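Local coordinates for protein QdtA (Thermoanaerobacterium thermosaccharolyticum, PDB 4ZU5) that belongs to the WxcM-like family of the cupin clan, folds as a beta-sandwich and carries bound thymidine in the model, at residues Tyr50-Ile61 / Val87-Glu98. Sequence-based numbering, arbitrary orientation.
Sequences YHSHKKLHQVLI and VGLYIGPLVWRE. Unlike the reference sequence in segment 50-61: S52 (reference Ala). Unlike the reference sequence in segment 87-98: L94 (reference Phe), V95 (reference Leu).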
ATOM      1  N   TYR A  50     -18.362  -5.379   6.272  1.00 37.97           N
ATOM      2  CA  TYR A  50     -19.617  -6.106   6.114  1.00 37.69           C
ATOM      3  C   TYR A  50     -19.682  -6.696   4.716  1.00 37.92           C
ATOM      4  O   TYR A  50     -20.634  -6.431   3.972  1.00 39.28           O
ATOM      5  CB  TYR A  50     -20.847  -5.203   6.348  1.00 38.98           C
ATOM      6  CG  TYR A  50     -20.940  -4.600   7.742  1.00 40.39           C
ATOM      7  CD1 TYR A  50     -21.421  -5.325   8.831  1.00 40.61           C
ATOM      8  CD2 TYR A  50     -20.545  -3.287   7.962  1.00 40.32           C
ATOM      9  CE1 TYR A  50     -21.533  -4.749  10.094  1.00 41.23           C
ATOM     10  CE2 TYR A  50     -20.666  -2.703   9.202  1.00 42.58           C
ATOM     11  CZ  TYR A  50     -21.148  -3.444  10.255  1.00 41.31           C
ATOM     12  OH  TYR A  50     -21.141  -2.854  11.476  1.00 48.96           O
ATOM     13  N   HIS A  51     -18.726  -7.562   4.378  1.00 36.65           N
ATOM     14  CA  HIS A  51     -18.760  -8.225   3.080  1.00 37.04           C
ATOM     15  C   HIS A  51     -17.837  -9.419   3.039  1.00 36.30           C
ATOM     16  O   HIS A  51     -17.083  -9.680   3.983  1.00 35.07           O
ATOM     17  CB  HIS A  51     -18.446  -7.216   1.952  1.00 38.39           C
ATOM     18  CG  HIS A  51     -17.012  -6.792   1.897  1.00 42.99           C
ATOM     19  ND1 HIS A  51     -16.533  -5.697   2.580  1.00 46.70           N
ATOM     20  CD2 HIS A  51     -15.941  -7.353   1.287  1.00 42.94           C
ATOM     21  CE1 HIS A  51     -15.227  -5.599   2.399  1.00 44.51           C
ATOM     22  NE2 HIS A  51     -14.844  -6.599   1.628  1.00 50.90           N
ATOM     23  N   SER A  52     -18.022 -10.215   1.999  1.00 35.05           N
ATOM     24  CA  SER A  52     -17.144 -11.299   1.670  1.00 36.14           C
ATOM     25  C   SER A  52     -16.936 -11.382   0.145  1.00 39.25           C
ATOM     26  O   SER A  52     -17.424 -10.536  -0.623  1.00 40.55           O
ATOM     27  CB  SER A  52     -17.723 -12.606   2.192  1.00 34.52           C
ATOM     28  OG  SER A  52     -16.804 -13.690   2.016  1.00 35.39           O
ATOM     29  N   HIS A  53     -16.194 -12.396  -0.295  1.00 38.30           N
ATOM     30  CA  HIS A  53     -16.013 -12.661  -1.725  1.00 39.70           C
ATOM     31  C   HIS A  53     -15.960 -14.116  -2.009  1.00 36.74           C
ATOM     32  O   HIS A  53     -15.541 -14.883  -1.144  1.00 39.12           O
ATOM     33  CB  HIS A  53     -14.661 -12.135  -2.163  1.00 43.66           C
ATOM     34  CG  HIS A  53     -14.493 -10.692  -1.900  1.00 40.95           C
ATOM     35  ND1 HIS A  53     -14.893  -9.736  -2.800  1.00 47.72           N
ATOM     36  CD2 HIS A  53     -14.042 -10.029  -0.811  1.00 44.55           C
ATOM     37  CE1 HIS A  53     -14.625  -8.536  -2.311  1.00 47.65           C
ATOM     38  NE2 HIS A  53     -14.107  -8.687  -1.105  1.00 44.50           N
ATOM     39  N   LYS A  54     -16.252 -14.483  -3.243  1.00 39.41           N
ATOM     40  CA  LYS A  54     -16.087 -15.886  -3.656  1.00 43.53           C
ATOM     41  C   LYS A  54     -14.713 -16.202  -4.262  1.00 43.34           C
ATOM     42  O   LYS A  54     -14.229 -17.326  -4.167  1.00 48.13           O
ATOM     43  CB  LYS A  54     -17.152 -16.319  -4.676  1.00 51.67           C
ATOM     44  CG  LYS A  54     -18.616 -16.059  -4.316  1.00 62.00           C
ATOM     45  CD  LYS A  54     -19.170 -14.720  -4.851  1.00 66.29           C
ATOM     46  CE  LYS A  54     -19.908 -14.791  -6.191  1.00 68.57           C
ATOM     47  NZ  LYS A  54     -21.311 -15.279  -6.015  1.00 74.10           N
ATOM     48  N   LYS A  55     -14.091 -15.254  -4.945  1.00 38.92           N
ATOM     49  CA  LYS A  55     -12.895 -15.599  -5.739  1.00 38.02           C
ATOM     50  C   LYS A  55     -11.640 -14.759  -5.389  1.00 33.27           C
ATOM     51  O   LYS A  55     -10.538 -15.070  -5.794  1.00 39.65           O
ATOM     52  CB  LYS A  55     -13.226 -15.410  -7.227  1.00 43.17           C
ATOM     53  CG  LYS A  55     -14.076 -16.565  -7.766  1.00 51.62           C
ATOM     54  CD  LYS A  55     -14.982 -16.225  -8.939  1.00 57.26           C
ATOM     55  CE  LYS A  55     -14.455 -15.057  -9.762  1.00 64.53           C
ATOM     56  NZ  LYS A  55     -15.125 -14.987 -11.098  1.00 68.93           N
ATOM     57  N   LEU A  56     -11.836 -13.664  -4.708  1.00 31.53           N
ATOM     58  CA  LEU A  56     -10.801 -12.706  -4.400  1.00 32.54           C
ATOM     59  C   LEU A  56      -9.925 -13.165  -3.220  1.00 36.23           C
ATOM     60  O   LEU A  56     -10.425 -13.692  -2.236  1.00 33.34           O
ATOM     61  CB  LEU A  56     -11.479 -11.388  -4.059  1.00 32.93           C
ATOM     62  CG  LEU A  56     -10.558 -10.199  -3.818  1.00 33.39           C
ATOM     63  CD1 LEU A  56      -9.793  -9.881  -5.100  1.00 31.21           C
ATOM     64  CD2 LEU A  56     -11.286  -8.959  -3.341  1.00 35.99           C
ATOM     65  N   HIS A  57      -8.627 -12.851  -3.291  1.00 30.77           N
ATOM     66  CA  HIS A  57      -7.694 -13.119  -2.203  1.00 31.73           C
ATOM     67  C   HIS A  57      -7.145 -11.734  -1.900  1.00 32.83           C
ATOM     68  O   HIS A  57      -6.978 -10.927  -2.811  1.00 30.69           O
ATOM     69  CB  HIS A  57      -6.604 -14.118  -2.630  1.00 31.91           C
ATOM     70  CG  HIS A  57      -7.119 -15.486  -2.953  1.00 27.92           C
ATOM     71  ND1 HIS A  57      -7.008 -16.566  -2.101  1.00 32.01           N
ATOM     72  CD2 HIS A  57      -7.694 -15.963  -4.081  1.00 29.34           C
ATOM     73  CE1 HIS A  57      -7.598 -17.621  -2.649  1.00 30.98           C
ATOM     74  NE2 HIS A  57      -8.035 -17.271  -3.845  1.00 30.74           N
ATOM     75  N   GLN A  58      -6.970 -11.444  -0.614  1.00 27.42           N
ATOM     76  CA  GLN A  58      -6.558 -10.144  -0.140  1.00 29.86           C
ATOM     77  C   GLN A  58      -5.581 -10.326   0.991  1.00 28.13           C
ATOM     78  O   GLN A  58      -5.625 -11.347   1.698  1.00 27.41           O
ATOM     79  CB  GLN A  58      -7.789  -9.474   0.473  1.00 34.97           C
ATOM     80  CG  GLN A  58      -8.823  -9.058  -0.543  1.00 38.60           C
ATOM     81  CD  GLN A  58      -9.823  -8.083   0.083  1.00 41.14           C
ATOM     82  OE1 GLN A  58     -10.179  -8.188   1.251  1.00 38.00           O
ATOM     83  NE2 GLN A  58     -10.226  -7.100  -0.687  1.00 43.75           N
ATOM     84  N   VAL A  59      -4.771  -9.301   1.211  1.00 27.27           N
ATOM     85  CA  VAL A  59      -3.957  -9.161   2.397  1.00 26.43           C
ATOM     86  C   VAL A  59      -4.203  -7.783   2.955  1.00 28.58           C
ATOM     87  O   VAL A  59      -4.040  -6.802   2.272  1.00 27.74           O
ATOM     88  CB  VAL A  59      -2.485  -9.370   2.056  1.00 25.67           C
ATOM     89  CG1 VAL A  59      -1.555  -9.025   3.201  1.00 25.61           C
ATOM     90  CG2 VAL A  59      -2.257 -10.837   1.664  1.00 23.58           C
ATOM     91  N   LEU A  60      -4.518  -7.728   4.233  1.00 28.20           N
ATOM     92  CA  LEU A  60      -4.743  -6.465   4.920  1.00 28.28           C
ATOM     93  C   LEU A  60      -3.537  -6.126   5.782  1.00 28.14           C
ATOM     94  O   LEU A  60      -2.981  -6.990   6.482  1.00 29.19           O
ATOM     95  CB  LEU A  60      -5.988  -6.561   5.822  1.00 28.21           C
ATOM     96  CG  LEU A  60      -7.382  -6.415   5.209  1.00 31.32           C
ATOM     97  CD1 LEU A  60      -7.611  -7.357   4.027  1.00 30.51           C
ATOM     98  CD2 LEU A  60      -8.492  -6.640   6.224  1.00 32.32           C
ATOM     99  N   ILE A  61      -3.156  -4.862   5.812  1.00 26.82           N
ATOM    100  CA  ILE A  61      -1.992  -4.433   6.619  1.00 31.44           C
ATOM    101  C   ILE A  61      -2.255  -3.068   7.222  1.00 32.25           C
ATOM    102  O   ILE A  61      -2.679  -2.144   6.523  1.00 31.72           O
ATOM    103  CB  ILE A  61      -0.691  -4.305   5.752  1.00 33.61           C
ATOM    104  CG1 ILE A  61      -0.553  -5.492   4.807  1.00 34.60           C
ATOM    105  CG2 ILE A  61       0.564  -4.138   6.612  1.00 30.52           C
ATOM    106  CD1 ILE A  61       0.105  -5.146   3.494  1.00 37.03           C
ATOM    107  N   VAL A  87       3.307  -7.095   9.386  1.00 28.85           N
ATOM    108  CA  VAL A  87       2.406  -8.261   9.470  1.00 32.55           C
ATOM    109  C   VAL A  87       1.162  -8.030   8.613  1.00 32.31           C
ATOM    110  O   VAL A  87       0.467  -7.019   8.738  1.00 34.67           O
ATOM    111  CB  VAL A  87       1.983  -8.543  10.915  1.00 34.03           C
ATOM    112  CG1 VAL A  87       0.886  -9.588  11.013  1.00 37.21           C
ATOM    113  CG2 VAL A  87       3.205  -8.967  11.720  1.00 37.24           C
ATOM    114  N   GLY A  88       0.884  -8.971   7.716  1.00 29.92           N
ATOM    115  CA  GLY A  88      -0.320  -8.906   6.898  1.00 28.13           C
ATOM    116  C   GLY A  88      -1.322  -9.979   7.288  1.00 29.47           C
ATOM    117  O   GLY A  88      -0.926 -11.094   7.692  1.00 31.92           O
ATOM    118  N   LEU A  89      -2.590  -9.664   7.074  1.00 27.58           N
ATOM    119  CA  LEU A  89      -3.681 -10.613   7.309  1.00 28.76           C
ATOM    120  C   LEU A  89      -4.193 -11.038   5.951  1.00 26.43           C
ATOM    121  O   LEU A  89      -4.869 -10.289   5.241  1.00 24.71           O
ATOM    122  CB  LEU A  89      -4.777  -9.995   8.181  1.00 30.51           C
ATOM    123  CG  LEU A  89      -5.997 -10.877   8.466  1.00 30.17           C
ATOM    124  CD1 LEU A  89      -5.561 -11.971   9.402  1.00 32.28           C
ATOM    125  CD2 LEU A  89      -7.061 -10.013   9.107  1.00 32.16           C
ATOM    126  N   TYR A  90      -3.896 -12.282   5.619  1.00 27.41           N
ATOM    127  CA  TYR A  90      -4.426 -12.899   4.405  1.00 28.79           C
ATOM    128  C   TYR A  90      -5.814 -13.382   4.667  1.00 28.54           C
ATOM    129  O   TYR A  90      -6.079 -14.089   5.652  1.00 28.50           O
ATOM    130  CB  TYR A  90      -3.596 -14.123   4.037  1.00 28.49           C
ATOM    131  CG  TYR A  90      -4.211 -15.011   2.969  1.00 31.28           C
ATOM    132  CD1 TYR A  90      -4.313 -14.601   1.654  1.00 31.29           C
ATOM    133  CD2 TYR A  90      -4.782 -16.217   3.296  1.00 34.10           C
ATOM    134  CE1 TYR A  90      -4.994 -15.379   0.717  1.00 30.66           C
ATOM    135  CE2 TYR A  90      -5.435 -17.002   2.364  1.00 33.62           C
ATOM    136  CZ  TYR A  90      -5.514 -16.596   1.057  1.00 31.80           C
ATOM    137  OH  TYR A  90      -6.177 -17.443   0.153  1.00 33.14           O
ATOM    138  N   ILE A  91      -6.693 -13.039   3.744  1.00 28.24           N
ATOM    139  CA  ILE A  91      -8.074 -13.479   3.814  1.00 29.99           C
ATOM    140  C   ILE A  91      -8.481 -14.034   2.482  1.00 28.42           C
ATOM    141  O   ILE A  91      -8.585 -13.320   1.518  1.00 30.98           O
ATOM    142  CB  ILE A  91      -9.061 -12.341   4.180  1.00 30.50           C
ATOM    143  CG1 ILE A  91      -8.660 -11.700   5.497  1.00 31.67           C
ATOM    144  CG2 ILE A  91     -10.490 -12.878   4.267  1.00 33.88           C
ATOM    145  CD1 ILE A  91      -9.416 -10.423   5.823  1.00 31.81           C
ATOM    146  N   GLY A  92      -8.791 -15.316   2.472  1.00 30.49           N
ATOM    147  CA  GLY A  92      -9.283 -15.990   1.313  1.00 32.07           C
ATOM    148  C   GLY A  92     -10.786 -15.946   1.108  1.00 33.49           C
ATOM    149  O   GLY A  92     -11.455 -15.128   1.695  1.00 30.66           O
ATOM    150  N   PRO A  93     -11.288 -16.739   0.159  1.00 38.98           N
ATOM    151  CA  PRO A  93     -12.697 -16.727  -0.220  1.00 38.98           C
ATOM    152  C   PRO A  93     -13.610 -17.161   0.918  1.00 32.63           C
ATOM    153  O   PRO A  93     -13.234 -17.997   1.770  1.00 31.47           O
ATOM    154  CB  PRO A  93     -12.749 -17.748  -1.345  1.00 42.03           C
ATOM    155  CG  PRO A  93     -11.452 -17.502  -2.034  1.00 42.98           C
ATOM    156  CD  PRO A  93     -10.488 -17.438  -0.865  1.00 43.62           C
ATOM    157  N   LEU A  94     -14.732 -16.462   0.956  1.00 33.30           N
ATOM    158  CA  LEU A  94     -15.866 -16.815   1.775  1.00 34.07           C
ATOM    159  C   LEU A  94     -15.618 -16.654   3.240  1.00 35.59           C
ATOM    160  O   LEU A  94     -16.190 -17.363   4.081  1.00 30.74           O
ATOM    161  CB  LEU A  94     -16.287 -18.242   1.494  1.00 33.54           C
ATOM    162  CG  LEU A  94     -16.959 -18.378   0.126  1.00 36.04           C
ATOM    163  CD1 LEU A  94     -17.319 -19.832  -0.053  1.00 39.95           C
ATOM    164  CD2 LEU A  94     -18.171 -17.492  -0.111  1.00 41.45           C
ATOM    165  N   VAL A  95     -14.849 -15.632   3.559  1.00 32.87           N
ATOM    166  CA  VAL A  95     -14.732 -15.210   4.916  1.00 31.44           C
ATOM    167  C   VAL A  95     -15.403 -13.847   5.000  1.00 33.54           C
ATOM    168  O   VAL A  95     -15.142 -12.995   4.176  1.00 31.50           O
ATOM    169  CB  VAL A  95     -13.262 -15.059   5.286  1.00 31.01           C
ATOM    170  CG1 VAL A  95     -13.117 -14.438   6.668  1.00 31.45           C
ATOM    171  CG2 VAL A  95     -12.557 -16.426   5.262  1.00 31.68           C
ATOM    172  N   TRP A  96     -16.294 -13.652   5.976  1.00 31.55           N
ATOM    173  CA  TRP A  96     -16.984 -12.373   6.153  1.00 32.10           C
ATOM    174  C   TRP A  96     -16.122 -11.514   7.029  1.00 33.82           C
ATOM    175  O   TRP A  96     -15.598 -11.955   8.070  1.00 35.30           O
ATOM    176  CB  TRP A  96     -18.375 -12.608   6.822  1.00 36.01           C
ATOM    177  CG  TRP A  96     -19.233 -11.385   7.080  1.00 32.68           C
ATOM    178  CD1 TRP A  96     -19.250 -10.642   8.208  1.00 35.00           C
ATOM    179  CD2 TRP A  96     -20.220 -10.815   6.226  1.00 32.66           C
ATOM    180  NE1 TRP A  96     -20.165  -9.612   8.105  1.00 34.86           N
ATOM    181  CE2 TRP A  96     -20.784  -9.707   6.904  1.00 32.58           C
ATOM    182  CE3 TRP A  96     -20.642 -11.074   4.939  1.00 34.98           C
ATOM    183  CZ2 TRP A  96     -21.752  -8.885   6.335  1.00 34.83           C
ATOM    184  CZ3 TRP A  96     -21.647 -10.298   4.401  1.00 35.31           C
ATOM    185  CH2 TRP A  96     -22.164  -9.182   5.094  1.00 35.58           C
ATOM    186  N   ARG A  97     -16.022 -10.239   6.693  1.00 35.34           N
ATOM    187  CA  ARG A  97     -15.284  -9.380   7.594  1.00 35.09           C
ATOM    188  C   ARG A  97     -15.872  -8.010   7.828  1.00 31.52           C
ATOM    189  O   ARG A  97     -16.594  -7.471   6.991  1.00 37.09           O
ATOM    190  CB  ARG A  97     -13.813  -9.285   7.207  1.00 37.48           C
ATOM    191  CG  ARG A  97     -13.476  -8.201   6.222  1.00 41.66           C
ATOM    192  CD  ARG A  97     -14.274  -8.406   4.958  1.00 46.15           C
ATOM    193  NE  ARG A  97     -14.128  -9.730   4.346  1.00 53.24           N
ATOM    194  CZ  ARG A  97     -13.210 -10.029   3.431  1.00 53.67           C
ATOM    195  NH1 ARG A  97     -12.329  -9.105   3.069  1.00 56.23           N
ATOM    196  NH2 ARG A  97     -13.199 -11.233   2.865  1.00 47.55           N
ATOM    197  N   GLU A  98     -15.551  -7.510   9.012  1.00 32.68           N
ATOM    198  CA  GLU A  98     -15.847  -6.138   9.468  1.00 31.93           C
ATOM    199  C   GLU A  98     -14.609  -5.565  10.143  1.00 34.94           C
ATOM    200  O   GLU A  98     -13.767  -6.282  10.692  1.00 38.45           O
ATOM    201  CB  GLU A  98     -17.026  -6.203  10.452  1.00 35.19           C
ATOM    202  CG  GLU A  98     -18.281  -6.796   9.841  1.00 34.07           C
ATOM    203  CD  GLU A  98     -19.303  -7.260  10.854  1.00 34.93           C
ATOM    204  OE1 GLU A  98     -19.100  -6.944  12.034  1.00 39.69           O
ATOM    205  OE2 GLU A  98     -20.270  -7.919  10.436  1.00 41.27           O
TER
HETATM  206  O   HOH W   1     -10.871 -12.232   0.109  1.00 36.03           O
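R97 and Q58 join the two sheets of this cupin beta-sandwich: NH1 of R97 donates to OE1 of Q58 at 3.0 Å, the acceptor lying in the guanidinium plane. On the same plane NH2 reaches back to O of V95 (2.9 Å), so two bonds fix the rotation of the buried group. Y37 holds NE2 of Q58, steadying the amide from the second shell. ND1 of H57 and OH of Y90 share a 2.6 Å hydrogen bond, either possibly the donor, the rings rim to rim with planes 15° apart.

Chi1 of R97 (88°) and a bend at chi2 bring CD over the H51 ring, 4.0 Å from its centroid; a second bend at chi3 turns the guanidinium toward Q58. The H51 side chain is about 7 Å from a bound thymidine, and its ring meets that of Y121, a pocket residue.

Both segments cross between the sheets, giving two antiparallel ladders. In one, Q58 pairs with I91 and L60 with L89; in the other, one residue out of register, Y50 and H51 both face R97 as a G1 bulge. Where the chains turn, a water bridges O of L56 (2.8 Å) and O of I91.

Farther out, W96 lays its indole face against the Y50-H51 backbone and gives NE1 to OE2 of E98. CD2 of L60 packs on CD1 of I91 at 3.9 Å.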